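Local coordinates for protein putative S-adenosyl-L-methionine-dependent Methyltransferase (Methanococcus maripaludis, PDB 3DLC) that binds S-adenosylmethionine and is probably a methyltransferase that uses it as methyl donor, though its natural substrate is not established, at residues I69-F74 with I95-G100. Sequence-based numbering, arbitrary orientation. Where two conformers were deposited one is given.
With SAM (S-adenosylmethionine), chain C.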
loop_
_atom_site.group_PDB
_atom_site.type_symbol
_atom_site.label_atom_id
_atom_site.label_comp_id
_atom_site.label_asym_id
_atom_site.label_seq_id
_atom_site.Cartn_x
_atom_site.Cartn_y
_atom_site.Cartn_z
ATOM N N ILE A 69 -9.303 -10.592 -0.195
ATOM C CA ILE A 69 -8.691 -9.261 -0.046
ATOM C C ILE A 69 -9.680 -8.198 0.333
ATOM O O ILE A 69 -10.830 -8.195 -0.154
ATOM C CB ILE A 69 -8.043 -8.873 -1.408
ATOM C CG1 ILE A 69 -6.959 -9.902 -1.799
ATOM C CG2 ILE A 69 -7.447 -7.436 -1.364
ATOM C CD1 ILE A 69 -6.570 -9.880 -3.263
ATOM N N ARG A 70 -9.262 -7.338 1.256
ATOM C CA ARG A 70 -10.038 -6.139 1.604
ATOM C C ARG A 70 -9.162 -4.954 1.258
ATOM O O ARG A 70 -8.000 -4.866 1.663
ATOM C CB ARG A 70 -10.422 -6.091 3.062
ATOM C CG ARG A 70 -11.454 -7.127 3.374
ATOM C CD ARG A 70 -11.883 -7.076 4.789
ATOM N NE ARG A 70 -12.710 -8.231 5.098
ATOM C CZ ARG A 70 -13.349 -8.393 6.245
ATOM N NH1 ARG A 70 -13.226 -7.480 7.198
ATOM N NH2 ARG A 70 -14.096 -9.480 6.435
ATOM N N ALA A 71 -9.713 -4.084 0.432
ATOM C CA ALA A 71 -9.069 -2.868 -0.082
ATOM C C ALA A 71 -9.606 -1.681 0.694
ATOM O O ALA A 71 -10.757 -1.288 0.552
ATOM C CB ALA A 71 -9.361 -2.742 -1.561
ATOM N N LEU A 72 -8.766 -1.157 1.585
ATOM C CA LEU A 72 -9.146 -0.085 2.495
ATOM C C LEU A 72 -8.644 1.260 1.980
ATOM O O LEU A 72 -7.456 1.437 1.728
ATOM C CB LEU A 72 -8.495 -0.360 3.859
ATOM C CG LEU A 72 -8.731 0.689 4.944
ATOM C CD1 LEU A 72 -10.164 0.635 5.467
ATOM C CD2 LEU A 72 -7.777 0.512 6.128
ATOM N N ASP A 73 -9.538 2.219 1.846
ATOM C CA ASP A 73 -9.138 3.566 1.437
ATOM C C ASP A 73 -10.076 4.584 2.064
ATOM O O ASP A 73 -11.274 4.335 2.187
ATOM C CB ASP A 73 -9.136 3.684 -0.082
ATOM C CG ASP A 73 -8.261 4.833 -0.566
ATOM O OD1 ASP A 73 -8.638 6.005 -0.393
ATOM O OD2 ASP A 73 -7.159 4.553 -1.112
ATOM N N PHE A 74 -9.538 5.720 2.473
ATOM C CA PHE A 74 -10.316 6.759 3.117
ATOM C C PHE A 74 -10.993 7.712 2.168
ATOM O O PHE A 74 -11.765 8.557 2.628
ATOM C CB PHE A 74 -9.511 7.496 4.233
ATOM C CG PHE A 74 -8.538 8.565 3.779
ATOM C CD1 PHE A 74 -8.069 8.676 2.478
ATOM C CD2 PHE A 74 -8.066 9.448 4.731
ATOM C CE1 PHE A 74 -7.160 9.685 2.157
ATOM C CE2 PHE A 74 -7.165 10.429 4.413
ATOM C CZ PHE A 74 -6.705 10.558 3.121
ATOM N N ILE A 95 -12.295 -9.243 -3.877
ATOM C CA ILE A 95 -11.867 -8.007 -3.273
ATOM C C ILE A 95 -13.087 -7.232 -2.783
ATOM O O ILE A 95 -14.014 -6.957 -3.536
ATOM C CB ILE A 95 -11.113 -7.118 -4.274
ATOM C CG1 ILE A 95 -9.899 -7.843 -4.841
ATOM C CG2 ILE A 95 -10.670 -5.787 -3.618
ATOM C CD1 ILE A 95 -9.388 -7.238 -6.176
ATOM N N GLN A 96 -13.078 -6.938 -1.497
ATOM C CA GLN A 96 -14.089 -6.111 -0.856
ATOM C C GLN A 96 -13.521 -4.727 -0.623
ATOM O O GLN A 96 -12.457 -4.604 -0.014
ATOM C CB GLN A 96 -14.481 -6.700 0.502
ATOM C CG GLN A 96 -15.530 -5.851 1.194
ATOM C CD GLN A 96 -15.921 -6.362 2.567
ATOM O OE1 GLN A 96 -15.383 -7.353 3.066
ATOM N NE2 GLN A 96 -16.894 -5.697 3.182
ATOM N N ILE A 97 -14.208 -3.694 -1.091
ATOM C CA ILE A 97 -13.780 -2.322 -0.865
ATOM C C ILE A 97 -14.309 -1.892 0.495
ATOM O O ILE A 97 -15.481 -2.074 0.803
ATOM C CB ILE A 97 -14.283 -1.413 -2.025
ATOM C CG1 ILE A 97 -13.781 -1.905 -3.407
ATOM C CG2 ILE A 97 -13.899 0.015 -1.803
ATOM C CD1 ILE A 97 -12.302 -2.077 -3.620
ATOM N N VAL A 98 -13.409 -1.345 1.311
ATOM C CA VAL A 98 -13.744 -0.877 2.656
ATOM C C VAL A 98 -13.416 0.605 2.788
ATOM O O VAL A 98 -12.288 1.041 2.603
ATOM C CB VAL A 98 -12.970 -1.690 3.696
ATOM C CG1 VAL A 98 -13.321 -1.245 5.094
ATOM C CG2 VAL A 98 -13.192 -3.192 3.479
ATOM N N GLN A 99 -14.437 1.373 3.096
ATOM C CA GLN A 99 -14.297 2.803 3.312
ATOM C C GLN A 99 -13.768 2.991 4.718
ATOM O O GLN A 99 -14.426 2.611 5.693
ATOM C CB GLN A 99 -15.670 3.475 3.128
ATOM C CG GLN A 99 -15.724 4.931 3.367
ATOM C CD GLN A 99 -15.057 5.704 2.275
ATOM O OE1 GLN A 99 -15.278 5.461 1.074
ATOM N NE2 GLN A 99 -14.229 6.676 2.677
ATOM N N GLY A 100 -12.578 3.538 4.876
ATOM C CA GLY A 100 -12.044 3.752 6.202
ATOM C C GLY A 100 -10.616 4.229 6.163
ATOM O O GLY A 100 -9.983 4.329 5.130
HETATM N N SAM C . -2.172 1.868 -3.635
HETATM C CA SAM C . -2.577 2.507 -4.914
HETATM C C SAM C . -1.528 2.268 -5.964
HETATM O O SAM C . -0.394 1.937 -5.608
HETATM O OXT SAM C . -1.822 2.464 -7.137
HETATM C CB SAM C . -2.859 3.982 -4.705
HETATM C CG SAM C . -1.698 4.816 -4.267
HETATM S SD SAM C . -2.234 6.527 -4.067
HETATM C CE SAM C . -0.657 7.242 -4.444
HETATM C "C5'" SAM C . -2.385 6.739 -2.215
HETATM C "C4'" SAM C . -3.722 6.321 -1.534
HETATM O "O4'" SAM C . -3.746 6.252 -0.070
HETATM C "C3'" SAM C . -4.949 7.150 -1.991
HETATM O "O3'" SAM C . -5.859 6.288 -2.601
HETATM C "C2'" SAM C . -5.479 7.734 -0.680
HETATM O "O2'" SAM C . -6.855 8.038 -0.629
HETATM C "C1'" SAM C . -5.034 6.684 0.351
HETATM N N9 SAM C . -4.892 7.205 1.720
HETATM C C8 SAM C . -4.129 8.280 2.110
HETATM N N7 SAM C . -4.163 8.425 3.456
HETATM C C5 SAM C . -4.983 7.436 3.933
HETATM C C6 SAM C . -5.428 7.101 5.214
HETATM N N6 SAM C . -5.145 7.803 6.327
HETATM N N1 SAM C . -6.206 6.002 5.329
HETATM C C2 SAM C . -6.584 5.272 4.227
HETATM N N3 SAM C . -6.228 5.597 2.951
HETATM C C4 SAM C . -5.425 6.654 2.855
#
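Val98 and Ala71 have the largest shares of the surface buried between two neighbouring parallel strands, 69-73 and 95-99. Val98 N gives a straight hydrogen bond of 2.8 Å to Ala71 O, and Ala71 N reaches back to Gln96 O, so the alanine is gripped through both its N-H and its carbonyl. Its methyl, on the same side of the sheet as Ile95 and Ile97, lies between the CD1 end of Ile97, 3.7 Å from Ala71 CB, and the CG2 branch of Ile95, 3.9 Å from the same atom, while helices 56-64 and 76-88 cover this side. The two branches of Val98 divide the other side. CG1, anti to the backbone N (chi1 -179°), meets Leu72 CD1 at 3.7 Å, and CG2 lies against Arg70 CB. The strands belong to a right-handed beta-alpha-beta unit of the Rossmann-like methyltransferase fold, joined by helix 76-88, and their C-terminal ends open onto the S-adenosylmethionine pocket. There Gly100 N bonds to Asp73 O from well above the carbonyl plane, and Leu72 CD1 packs 3.7 Å from Gly100 C. The Asp73 carboxylate takes both ribose hydroxyls, SAM O2' on OD1 at 2.7 Å and SAM O3' on OD2 at 2.6 Å; the backbone N-H groups of Ser75 and Gly53 also bond to OD1 and OD2, helping to fix its rotation. Next to it the Phe74 ring lies face to face with the adenine, SAM C5 standing 3.4 Å above its centre. With an alanine in place of Phe74, the adenine would probably lose its aromatic partner on this face and be less firmly held. The Phe74 carbonyl receives a weak bond from Gln99 NE2, whose OE1 is held by Asn79.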